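Local coordinates for protein aminotransferase, classes I and II (Silicibacter pomeroyi DSS-3, PDB 3H14) that probably catalyses the pyridoxal-phosphate-dependent transfer of the amino group of L-aspartate to 2-oxoglutarate, giving oxaloacetate and L-glutamate, at residues G103-F108 with Q257-C262; P170-G175 with L346-E351; A185-A190 with L216-E221; R292-E297 with R363-I368. All blocks are in the same frame, centred on the assembly; numbering follows the deposited sequence.

Contact 1. Residues G103-F108 with Q257-C262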
loop_
_atom_site.group_PDB
_atom_site.type_symbol
_atom_site.label_atom_id
_atom_site.label_comp_id
_atom_site.label_asym_id
_atom_site.label_seq_id
_atom_site.Cartn_x
_atom_site.Cartn_y
_atom_site.Cartn_z
ATOM N N GLY A 103 -12.570 -2.010 1.363
ATOM C CA GLY A 103 -12.638 -0.626 1.798
ATOM C C GLY A 103 -12.727 0.298 0.606
ATOM O O GLY A 103 -13.521 1.247 0.590
ATOM N N PHE A 104 -11.880 0.051 -0.389
ATOM C CA PHE A 104 -11.946 0.853 -1.627
ATOM C C PHE A 104 -13.314 0.732 -2.325
ATOM O O PHE A 104 -13.887 1.736 -2.770
ATOM C CB PHE A 104 -10.813 0.507 -2.592
ATOM C CG PHE A 104 -9.458 0.858 -2.074
ATOM C CD1 PHE A 104 -9.201 2.134 -1.558
ATOM C CD2 PHE A 104 -8.431 -0.083 -2.078
ATOM C CE1 PHE A 104 -7.947 2.445 -1.056
ATOM C CE2 PHE A 104 -7.152 0.242 -1.559
ATOM C CZ PHE A 104 -6.924 1.494 -1.057
ATOM N N LEU A 105 -13.832 -0.479 -2.423
ATOM C CA LEU A 105 -15.146 -0.692 -3.001
ATOM C C LEU A 105 -16.217 0.105 -2.277
ATOM O O LEU A 105 -17.097 0.706 -2.900
ATOM C CB LEU A 105 -15.501 -2.184 -2.978
ATOM C CG LEU A 105 -16.894 -2.564 -3.474
ATOM C CD1 LEU A 105 -17.039 -2.129 -4.923
ATOM C CD2 LEU A 105 -17.154 -4.061 -3.334
ATOM N N LEU A 106 -16.135 0.145 -0.958
ATOM C CA LEU A 106 -17.185 0.747 -0.172
ATOM C C LEU A 106 -17.046 2.247 -0.248
ATOM O O LEU A 106 -18.037 2.936 -0.470
ATOM C CB LEU A 106 -17.115 0.270 1.273
ATOM C CG LEU A 106 -17.554 -1.172 1.528
ATOM C CD1 LEU A 106 -17.265 -1.487 3.016
ATOM C CD2 LEU A 106 -19.061 -1.324 1.141
ATOM N N ALA A 107 -15.804 2.739 -0.132
ATOM C CA ALA A 107 -15.549 4.153 -0.284
ATOM C C ALA A 107 -16.037 4.638 -1.633
ATOM O O ALA A 107 -16.757 5.633 -1.716
ATOM C CB ALA A 107 -14.114 4.463 -0.089
ATOM N N PHE A 108 -15.616 3.985 -2.708
ATOM C CA PHE A 108 -15.922 4.511 -4.018
ATOM C C PHE A 108 -17.417 4.440 -4.293
ATOM O O PHE A 108 -17.957 5.331 -4.965
ATOM C CB PHE A 108 -15.170 3.736 -5.114
ATOM C CG PHE A 108 -13.677 3.839 -5.026
ATOM C CD1 PHE A 108 -13.063 4.860 -4.307
ATOM C CD2 PHE A 108 -12.865 2.944 -5.729
ATOM C CE1 PHE A 108 -11.695 4.949 -4.254
ATOM C CE2 PHE A 108 -11.481 3.036 -5.638
ATOM C CZ PHE A 108 -10.920 4.056 -4.908
ATOM N N GLN A 257 -24.221 -4.158 3.856
ATOM C CA GLN A 257 -25.315 -5.121 4.104
ATOM C C GLN A 257 -25.889 -5.557 2.773
ATOM O O GLN A 257 -25.834 -6.753 2.417
ATOM C CB GLN A 257 -26.473 -4.485 4.888
ATOM C CG GLN A 257 -26.255 -4.278 6.382
ATOM C CD GLN A 257 -27.347 -3.410 7.086
ATOM O OE1 GLN A 257 -28.172 -2.724 6.439
ATOM N NE2 GLN A 257 -27.320 -3.422 8.433
ATOM N N ASN A 258 -26.410 -4.553 2.042
ATOM C CA ASN A 258 -27.130 -4.767 0.784
ATOM C C ASN A 258 -26.255 -5.405 -0.279
ATOM O O ASN A 258 -26.788 -6.064 -1.151
ATOM C CB ASN A 258 -27.727 -3.464 0.213
ATOM C CG ASN A 258 -28.840 -2.874 1.062
ATOM O OD1 ASN A 258 -28.907 -3.058 2.284
ATOM N ND2 ASN A 258 -29.727 -2.134 0.408
HETATM N N MSE A 259 -24.927 -5.217 -0.199
HETATM C CA MSE A 259 -23.947 -5.877 -1.098
HETATM C C MSE A 259 -23.242 -7.078 -0.459
HETATM O O MSE A 259 -22.347 -7.660 -1.076
HETATM C CB MSE A 259 -22.833 -4.906 -1.540
HETATM C CG MSE A 259 -23.257 -3.702 -2.386
HETATM SE SE MSE A 259 -21.697 -2.718 -3.134
HETATM C CE MSE A 259 -21.302 -3.743 -4.732
ATOM N N PHE A 260 -23.609 -7.407 0.785
ATOM C CA PHE A 260 -22.947 -8.461 1.582
ATOM C C PHE A 260 -21.407 -8.429 1.541
ATOM O O PHE A 260 -20.765 -9.450 1.285
ATOM C CB PHE A 260 -23.503 -9.850 1.194
ATOM N N ILE A 261 -20.818 -7.259 1.826
ATOM C CA ILE A 261 -19.359 -7.080 1.835
ATOM C C ILE A 261 -18.833 -6.966 3.263
ATOM O O ILE A 261 -18.949 -5.914 3.914
ATOM C CB ILE A 261 -18.917 -5.792 1.095
ATOM C CG1 ILE A 261 -19.407 -5.781 -0.360
ATOM C CG2 ILE A 261 -17.403 -5.650 1.126
ATOM C CD1 ILE A 261 -19.175 -4.455 -1.048
ATOM N N CYS A 262 -18.242 -8.036 3.759
ATOM C CA CYS A 262 -17.772 -8.037 5.126
ATOM C C CYS A 262 -16.692 -9.090 5.301
ATOM O O CYS A 262 -16.523 -9.980 4.458
ATOM C CB CYS A 262 -18.932 -8.307 6.063
ATOM S SG CYS A 262 -19.531 -9.939 5.848
#
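Leu105 and Leu106 of helix 100-111, which packs on the central seven-stranded sheet, meet Ile261 in the turn that follows helix 249-258. Ile261 brings its CD1 methyl to both leucines: CD1 sits 3.8 Å from Leu106 CD2 and 3.8 Å from Leu105 CG. Leu105 CD2 is modelled closer to Ile261 CD1 than two carbons can sit, so the exact placement of those two methyls is doubtful. The side chains of Leu106 and Ile261 run past each other in opposite senses. In Leu105 the CG is anti to the backbone N (chi1 176°), which carries the branched end toward the loop. Selenomethionine Met259 adds a loose contact there with its CE methyl. The mixed sheet with helices on its faces is the large domain of a fold-type I pyridoxal-phosphate enzyme, and the other side of helix 100-111 lies on it, with Phe104 and Ala107 touching Ile225. Leu106 reaches Val252 and Ile255 as well, so it bridges helix 249-258 and the loop behind it. That helix ends in a Schellman motif: Phe260 takes a positive phi, and its N bonds to Gln257 O at 2.8 Å, swinging the chain round so that Ile261 faces the leucines.

Contact 2. Residues P170-G175 with L346-E351; sequences PANPTG and LDFDPE
Pro173 sets its CB and CG over one face of the Phe348 ring. CB stands 3.7 Å from the centroid of the Phe348 ring and 10° off the ring normal, a CH-pi contact over the middle of that face. Next to it Pro173 CG rests 3.5 Å from Phe348 CG, so the pyrrolidine also covers the ring's root. Asn172 comes in at roughly a right angle to the phenylalanine side chain, its OD1 3.6 Å from Phe348 CE1, with amide and ring planes 51° apart. Phe348 CG is anti to its carbonyl carbon (chi1 -46°), and this swings the ring out of its loop toward Pro173. With an alanine in place of Phe348, Pro173 CB and CG would probably lose the ring face they rest on.

One shell out, Arg358 joins the two sides: NH1 hydrogen-bonds to Asn172 OD1, and its side chain touches both Pro173 and Phe348. Pro126 also packs on Phe348, whose backbone O is held by Arg129 NH2. In the 170-175 loop the peptide before Pro173 is cis, and Gly175 N bonds back to Ala171 O at 2.7 Å, folding the loop back over four residues. The Asn-Pro-Thr-Gly turn with its cis proline, and an arginine on the asparagine carbonyl, are consistent with the active site of class I aminotransferases, where by analogy the asparagine approaches the cofactor ring and the arginine receives the substrate carboxylate.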
loop_
_atom_site.group_PDB
_atom_site.type_symbol
_atom_site.label_atom_id
_atom_site.label_comp_id
_atom_site.label_asym_id
_atom_site.label_seq_id
_atom_site.Cartn_x
_atom_site.Cartn_y
_atom_site.Cartn_z
ATOM N N PRO A 170 2.363 5.925 4.609
ATOM C CA PRO A 170 3.403 5.684 3.589
ATOM C C PRO A 170 2.856 5.149 2.257
ATOM O O PRO A 170 1.943 4.322 2.260
ATOM C CB PRO A 170 4.282 4.601 4.240
ATOM C CG PRO A 170 4.014 4.699 5.708
ATOM C CD PRO A 170 2.600 5.145 5.840
ATOM N N ALA A 171 3.432 5.599 1.136
ATOM C CA ALA A 171 2.985 5.200 -0.180
ATOM C C ALA A 171 3.699 3.971 -0.747
ATOM O O ALA A 171 4.845 3.695 -0.456
ATOM C CB ALA A 171 3.097 6.368 -1.172
ATOM N N ASN A 172 2.954 3.207 -1.523
ATOM C CA ASN A 172 3.473 2.196 -2.402
ATOM C C ASN A 172 3.474 2.903 -3.755
ATOM O O ASN A 172 2.427 3.385 -4.190
ATOM C CB ASN A 172 2.517 0.996 -2.404
ATOM C CG ASN A 172 2.935 -0.108 -3.346
ATOM O OD1 ASN A 172 3.944 -0.028 -4.055
ATOM N ND2 ASN A 172 2.120 -1.145 -3.399
ATOM N N PRO A 173 4.613 2.930 -4.476
ATOM C CA PRO A 173 5.853 2.189 -4.330
ATOM C C PRO A 173 7.054 2.893 -3.709
ATOM O O PRO A 173 8.123 2.315 -3.705
ATOM C CB PRO A 173 6.174 1.875 -5.789
ATOM C CG PRO A 173 5.840 3.165 -6.491
ATOM C CD PRO A 173 4.615 3.700 -5.744
ATOM N N THR A 174 6.872 4.108 -3.213
ATOM C CA THR A 174 7.977 5.002 -2.877
ATOM C C THR A 174 8.387 4.948 -1.437
ATOM O O THR A 174 9.538 5.260 -1.123
ATOM C CB THR A 174 7.610 6.459 -3.178
ATOM O OG1 THR A 174 6.479 6.836 -2.398
ATOM C CG2 THR A 174 7.325 6.642 -4.628
ATOM N N GLY A 175 7.443 4.584 -0.566
ATOM C CA GLY A 175 7.592 4.717 0.857
ATOM C C GLY A 175 7.466 6.123 1.411
ATOM O O GLY A 175 7.589 6.306 2.618
ATOM N N LEU A 346 6.563 0.410 -14.335
ATOM C CA LEU A 346 5.425 0.680 -15.219
ATOM C C LEU A 346 4.039 0.503 -14.556
ATOM O O LEU A 346 3.128 1.291 -14.839
ATOM C CB LEU A 346 5.503 -0.159 -16.491
ATOM C CG LEU A 346 6.639 0.219 -17.439
ATOM C CD1 LEU A 346 7.850 -0.706 -17.190
ATOM C CD2 LEU A 346 6.179 0.146 -18.877
ATOM N N ASP A 347 3.891 -0.485 -13.669
ATOM C CA ASP A 347 2.603 -0.689 -12.939
ATOM C C ASP A 347 2.217 0.504 -12.082
ATOM O O ASP A 347 1.024 0.727 -11.847
ATOM C CB ASP A 347 2.653 -1.909 -12.005
ATOM C CG ASP A 347 2.560 -3.260 -12.742
ATOM O OD1 ASP A 347 1.862 -3.352 -13.813
ATOM O OD2 ASP A 347 3.187 -4.236 -12.215
ATOM N N PHE A 348 3.214 1.234 -11.564
ATOM C CA PHE A 348 2.966 2.351 -10.667
ATOM C C PHE A 348 2.817 3.670 -11.410
ATOM O O PHE A 348 2.076 4.570 -10.947
ATOM C CB PHE A 348 4.078 2.470 -9.618
ATOM C CG PHE A 348 4.438 1.161 -9.009
ATOM C CD1 PHE A 348 3.571 0.550 -8.096
ATOM C CD2 PHE A 348 5.582 0.454 -9.438
ATOM C CE1 PHE A 348 3.862 -0.691 -7.562
ATOM C CE2 PHE A 348 5.875 -0.820 -8.905
ATOM C CZ PHE A 348 5.009 -1.381 -7.974
ATOM N N ASP A 349 3.511 3.790 -12.537
ATOM C CA ASP A 349 3.583 5.055 -13.279
ATOM C C ASP A 349 3.715 4.693 -14.748
ATOM O O ASP A 349 4.818 4.459 -15.248
ATOM C CB ASP A 349 4.730 5.932 -12.764
ATOM C CG ASP A 349 4.751 7.316 -13.395
ATOM O OD1 ASP A 349 4.200 7.476 -14.491
ATOM O OD2 ASP A 349 5.347 8.233 -12.799
ATOM N N PRO A 350 2.574 4.560 -15.445
ATOM C CA PRO A 350 2.568 4.183 -16.851
ATOM C C PRO A 350 3.317 5.122 -17.793
ATOM O O PRO A 350 3.781 4.682 -18.825
ATOM C CB PRO A 350 1.055 4.146 -17.192
ATOM C CG PRO A 350 0.398 3.872 -15.892
ATOM C CD PRO A 350 1.206 4.660 -14.911
ATOM N N GLU A 351 3.434 6.393 -17.449
ATOM C CA GLU A 351 4.084 7.351 -18.302
ATOM C C GLU A 351 5.598 7.380 -18.089
ATOM O O GLU A 351 6.323 7.610 -19.058
ATOM C CB GLU A 351 3.513 8.778 -18.068
#

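Contact 3. Residues A185-A190 with L216-E221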
loop_
_atom_site.group_PDB
_atom_site.type_symbol
_atom_site.label_atom_id
_atom_site.label_comp_id
_atom_site.label_asym_id
_atom_site.label_seq_id
_atom_site.Cartn_x
_atom_site.Cartn_y
_atom_site.Cartn_z
ATOM N N ALA A 185 -2.658 20.718 3.967
ATOM C CA ALA A 185 -2.750 21.484 2.743
ATOM C C ALA A 185 -3.571 20.734 1.724
ATOM O O ALA A 185 -4.430 21.309 1.060
ATOM C CB ALA A 185 -1.371 21.777 2.190
ATOM N N LEU A 186 -3.307 19.432 1.609
ATOM C CA LEU A 186 -4.061 18.589 0.687
ATOM C C LEU A 186 -5.536 18.547 1.041
ATOM O O LEU A 186 -6.378 18.681 0.166
ATOM C CB LEU A 186 -3.484 17.158 0.643
ATOM C CG LEU A 186 -2.231 16.972 -0.188
ATOM C CD1 LEU A 186 -1.547 15.618 0.105
ATOM C CD2 LEU A 186 -2.597 17.104 -1.659
ATOM N N ILE A 187 -5.850 18.322 2.318
ATOM C CA ILE A 187 -7.238 18.258 2.764
ATOM C C ILE A 187 -7.961 19.600 2.541
ATOM O O ILE A 187 -9.091 19.622 2.029
ATOM C CB ILE A 187 -7.356 17.844 4.264
ATOM C CG1 ILE A 187 -7.008 16.362 4.425
ATOM C CG2 ILE A 187 -8.797 18.103 4.814
ATOM C CD1 ILE A 187 -6.851 15.908 5.881
ATOM N N GLU A 188 -7.312 20.702 2.914
ATOM C CA GLU A 188 -7.907 22.034 2.717
ATOM C C GLU A 188 -8.214 22.257 1.224
ATOM O O GLU A 188 -9.307 22.664 0.867
ATOM C CB GLU A 188 -7.001 23.126 3.290
ATOM N N ALA A 189 -7.268 21.913 0.360
ATOM C CA ALA A 189 -7.402 22.095 -1.075
ATOM C C ALA A 189 -8.472 21.211 -1.691
ATOM O O ALA A 189 -9.252 21.666 -2.523
ATOM C CB ALA A 189 -6.053 21.874 -1.769
ATOM N N ALA A 190 -8.499 19.936 -1.308
ATOM C CA ALA A 190 -9.564 19.037 -1.732
ATOM C C ALA A 190 -10.946 19.577 -1.352
ATOM O O ALA A 190 -11.832 19.666 -2.201
ATOM C CB ALA A 190 -9.352 17.615 -1.129
ATOM N N LEU A 216 -7.495 11.789 10.275
ATOM C CA LEU A 216 -8.360 12.118 11.435
ATOM C C LEU A 216 -7.779 13.182 12.384
ATOM O O LEU A 216 -8.514 13.828 13.095
ATOM C CB LEU A 216 -8.699 10.842 12.200
ATOM C CG LEU A 216 -9.377 9.783 11.311
ATOM C CD1 LEU A 216 -9.703 8.562 12.119
ATOM C CD2 LEU A 216 -10.650 10.326 10.687
ATOM N N GLU A 217 -6.472 13.379 12.377
ATOM C CA GLU A 217 -5.839 14.454 13.153
ATOM C C GLU A 217 -6.119 15.847 12.574
ATOM O O GLU A 217 -5.852 16.849 13.241
ATOM C CB GLU A 217 -4.327 14.253 13.225
ATOM C CG GLU A 217 -3.834 13.080 14.110
ATOM C CD GLU A 217 -2.323 12.919 14.067
ATOM O OE1 GLU A 217 -1.810 11.892 13.550
ATOM O OE2 GLU A 217 -1.627 13.842 14.526
ATOM N N LEU A 218 -6.607 15.914 11.331
ATOM C CA LEU A 218 -6.870 17.183 10.630
ATOM C C LEU A 218 -8.326 17.393 10.285
ATOM O O LEU A 218 -8.768 18.530 10.220
ATOM C CB LEU A 218 -6.046 17.283 9.340
ATOM C CG LEU A 218 -4.556 17.516 9.640
ATOM C CD1 LEU A 218 -3.667 16.574 8.850
ATOM C CD2 LEU A 218 -4.123 18.974 9.477
ATOM N N THR A 219 -9.066 16.321 10.014
ATOM C CA THR A 219 -10.497 16.449 9.705
ATOM C C THR A 219 -11.240 15.172 10.012
ATOM O O THR A 219 -10.646 14.106 10.037
ATOM C CB THR A 219 -10.738 16.779 8.206
ATOM O OG1 THR A 219 -12.124 17.108 7.989
ATOM C CG2 THR A 219 -10.316 15.586 7.289
ATOM N N ASP A 220 -12.547 15.280 10.223
ATOM C CA ASP A 220 -13.387 14.115 10.265
ATOM C C ASP A 220 -14.056 13.874 8.921
ATOM O O ASP A 220 -14.580 12.790 8.693
ATOM C CB ASP A 220 -14.422 14.220 11.397
ATOM C CG ASP A 220 -13.800 14.066 12.777
ATOM O OD1 ASP A 220 -13.078 13.074 13.038
ATOM O OD2 ASP A 220 -14.030 14.957 13.623
ATOM N N GLU A 221 -14.028 14.873 8.032
ATOM C CA GLU A 221 -14.682 14.776 6.720
ATOM C C GLU A 221 -13.761 14.120 5.685
ATOM O O GLU A 221 -13.227 14.751 4.762
ATOM C CB GLU A 221 -15.199 16.149 6.261
ATOM C CG GLU A 221 -16.211 16.807 7.221
ATOM C CD GLU A 221 -17.330 15.881 7.706
ATOM O OE1 GLU A 221 -18.049 15.283 6.867
ATOM O OE2 GLU A 221 -17.492 15.754 8.948
#
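Leu218 and Thr219, in the long loop between strands 196-200 and 223-227, close over Ile187 of helix 180-192. This helix is the crossover of a beta-alpha-beta unit joining the neighbouring parallel strands 164-168 and 196-200 of the central sheet. Leu218 comes first: its CB lies 3.8 Å from Ile187 CD1, while its side chain also rests on His180 and Met183, one turn or more back along the same helix. Thr219 follows and makes the broader touch. Its CG2 methyl is 3.8 Å from Ile187 CD1 and equally 3.8 Å from Ile187 CG2, so the threonine methyl sits against both branches of the isoleucine. Ile187 in turn has Phe197 of strand 196-200 at its side. The hydroxyl of Thr219 is anti to the backbone N (chi1 -171°), which leaves CG2 for Ile187. A glycine in place of Thr219 would remove methyl and hydroxyl together, and is likely to leave Ile187 CG2 without its partner in this loop and Glu221 N without the OG1 acceptor. Further on, Asp220 points elsewhere, making a salt bridge with Arg93. Glu221 then closes an ST turn, its N donating to Thr219 OG1 at 2.9 Å, 153° at the hydrogen.

Contact 4. Residues R292-E297 with R363-I368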
loop_
_atom_site.group_PDB
_atom_site.type_symbol
_atom_site.label_atom_id
_atom_site.label_comp_id
_atom_site.label_asym_id
_atom_site.label_seq_id
_atom_site.Cartn_x
_atom_site.Cartn_y
_atom_site.Cartn_z
ATOM N N ARG A 292 16.318 -1.870 5.910
ATOM C CA ARG A 292 16.291 -0.499 5.346
ATOM C C ARG A 292 17.680 0.105 5.443
ATOM O O ARG A 292 18.204 0.673 4.465
ATOM C CB ARG A 292 15.275 0.346 6.129
ATOM C CG ARG A 292 15.127 1.786 5.659
ATOM C CD ARG A 292 13.925 2.420 6.272
ATOM N NE ARG A 292 13.851 3.834 6.004
ATOM C CZ ARG A 292 14.363 4.783 6.782
ATOM N NH1 ARG A 292 15.031 4.469 7.893
ATOM N NH2 ARG A 292 14.207 6.058 6.437
ATOM N N LYS A 293 18.278 -0.065 6.617
ATOM C CA LYS A 293 19.657 0.369 6.885
ATOM C C LYS A 293 20.594 -0.225 5.823
ATOM O O LYS A 293 21.368 0.485 5.217
ATOM C CB LYS A 293 20.040 -0.008 8.334
ATOM C CG LYS A 293 21.308 0.692 8.979
ATOM C CD LYS A 293 21.449 0.293 10.434
ATOM C CE LYS A 293 22.658 0.917 11.156
ATOM N NZ LYS A 293 22.256 2.071 12.046
ATOM N N LEU A 294 20.506 -1.530 5.596
ATOM C CA LEU A 294 21.218 -2.219 4.516
ATOM C C LEU A 294 20.943 -1.702 3.110
ATOM O O LEU A 294 21.880 -1.518 2.300
ATOM C CB LEU A 294 20.856 -3.708 4.528
ATOM C CG LEU A 294 21.871 -4.823 4.810
ATOM C CD1 LEU A 294 23.057 -4.415 5.724
ATOM C CD2 LEU A 294 21.112 -5.998 5.369
HETATM N N MSE A 295 19.671 -1.499 2.773
HETATM C CA MSE A 295 19.330 -0.936 1.454
HETATM C C MSE A 295 19.967 0.451 1.227
HETATM O O MSE A 295 20.529 0.727 0.156
HETATM C CB MSE A 295 17.805 -0.819 1.287
HETATM C CG MSE A 295 17.047 -2.159 1.312
HETATM SE SE MSE A 295 17.440 -3.339 -0.108
HETATM C CE MSE A 295 16.149 -2.673 -1.473
ATOM N N LEU A 296 19.857 1.300 2.235
ATOM C CA LEU A 296 20.346 2.689 2.160
ATOM C C LEU A 296 21.865 2.762 1.997
ATOM O O LEU A 296 22.358 3.563 1.182
ATOM C CB LEU A 296 19.874 3.488 3.374
ATOM C CG LEU A 296 18.404 3.864 3.204
ATOM C CD1 LEU A 296 17.793 4.296 4.491
ATOM C CD2 LEU A 296 18.240 4.953 2.124
ATOM N N GLU A 297 22.585 1.900 2.718
ATOM C CA GLU A 297 24.036 1.753 2.529
ATOM C C GLU A 297 24.447 1.115 1.185
ATOM O O GLU A 297 25.362 1.610 0.509
ATOM C CB GLU A 297 24.672 0.970 3.704
ATOM N N ARG A 363 11.385 -9.165 3.233
ATOM C CA ARG A 363 11.916 -10.480 3.633
ATOM C C ARG A 363 12.931 -10.455 4.791
ATOM O O ARG A 363 13.284 -9.388 5.302
ATOM C CB ARG A 363 12.511 -11.157 2.402
ATOM C CG ARG A 363 11.501 -11.504 1.275
ATOM C CD ARG A 363 10.648 -12.677 1.661
ATOM N NE ARG A 363 9.546 -12.980 0.746
ATOM C CZ ARG A 363 9.411 -14.125 0.075
ATOM N NH1 ARG A 363 10.310 -15.098 0.185
ATOM N NH2 ARG A 363 8.365 -14.303 -0.725
ATOM N N ALA A 364 13.374 -11.640 5.234
ATOM C CA ALA A 364 14.349 -11.763 6.324
ATOM C C ALA A 364 15.631 -11.002 6.004
ATOM O O ALA A 364 15.995 -10.860 4.839
ATOM C CB ALA A 364 14.698 -13.268 6.560
ATOM N N THR A 365 16.348 -10.553 7.031
ATOM C CA THR A 365 17.562 -9.772 6.808
ATOM C C THR A 365 18.607 -10.560 6.030
ATOM O O THR A 365 19.285 -10.017 5.153
ATOM C CB THR A 365 18.100 -9.250 8.142
ATOM O OG1 THR A 365 17.082 -8.434 8.739
ATOM C CG2 THR A 365 19.397 -8.478 7.974
ATOM N N ALA A 366 18.720 -11.858 6.302
ATOM C CA ALA A 366 19.657 -12.715 5.529
ATOM C C ALA A 366 19.338 -12.751 4.024
ATOM O O ALA A 366 20.239 -12.791 3.169
ATOM C CB ALA A 366 19.653 -14.141 6.102
ATOM N N ASP A 367 18.054 -12.757 3.695
ATOM C CA ASP A 367 17.616 -12.682 2.282
ATOM C C ASP A 367 18.032 -11.327 1.640
ATOM O O ASP A 367 18.430 -11.282 0.500
ATOM C CB ASP A 367 16.090 -12.789 2.174
ATOM C CG ASP A 367 15.578 -14.194 2.365
ATOM O OD1 ASP A 367 16.227 -14.944 3.112
ATOM O OD2 ASP A 367 14.519 -14.527 1.779
ATOM N N ILE A 368 17.847 -10.232 2.370
ATOM C CA ILE A 368 18.220 -8.890 1.886
ATOM C C ILE A 368 19.745 -8.811 1.712
ATOM O O ILE A 368 20.230 -8.391 0.667
ATOM C CB ILE A 368 17.688 -7.780 2.832
ATOM C CG1 ILE A 368 16.146 -7.732 2.819
ATOM C CG2 ILE A 368 18.268 -6.413 2.499
ATOM C CD1 ILE A 368 15.465 -8.174 1.536
#
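Leu294 points its CD2 methyl at two side chains one turn apart on helix 365-381. Thr365 meets it at about a right angle, CG2 lying 4.0 Å from Leu294 CD2. Ile368 takes a slanting approach, its CG2 4.1 Å from the same Leu294 CD2. That CG2 is also met by selenomethionine Met295, turned roughly perpendicular to the isoleucine, with SE 4.1 Å from Ile368 CG2. One isoleucine methyl is therefore shared by two consecutive residues of helix 278-302. In Ile368 CG2 is anti to the backbone N, which places that branch toward the helix opposite, while the selenomethionine chain bends at chi2 (-65°) and chi3 (-86°) to lay its selenium beside it.

In this fold-type I aminotransferase helix 365-381, the C-terminal one, belongs to the small domain, and 292-297 is probably the small-domain end of the long helix 278-302; Ala364 is the N-cap residue of helix 365-381. The packing continues along the pair, Leu294 and Met295 both touching Leu372, and Met295 touching Tyr361 in the preceding loop. Thr365 divides its two ends: CG2 goes to Leu294, while OG1 is hydrogen-bonded to Asn291 OD1. The amide of Asn291 serves a second time, its ND2 donating to Arg363 O, which ties the start of helix 365-381 to helix 278-302.

How the contacts relate
Contact 2 is the one closest to the middle of the chain, its centre about 10 Å from the chain centre; the other three have theirs 19 to 20 Å out. Its Pro173 side chain is about 6 Å from a bound glycerol, probably from the crystallisation liquor, which may mark the active-site pocket. Contacts 1 and 3 both belong to the large domain, with centres about 23 Å apart, and the chain of contact 3 is nested inside the loop closed by contact 1. Contact 4 probably lies in the small domain, across the chain's centre from contact 1 (centres about 37 Å). Contact 2 comes within about 8 Å of contact 4 and 10 Å of contacts 1 and 3, nearest atoms, without touching any.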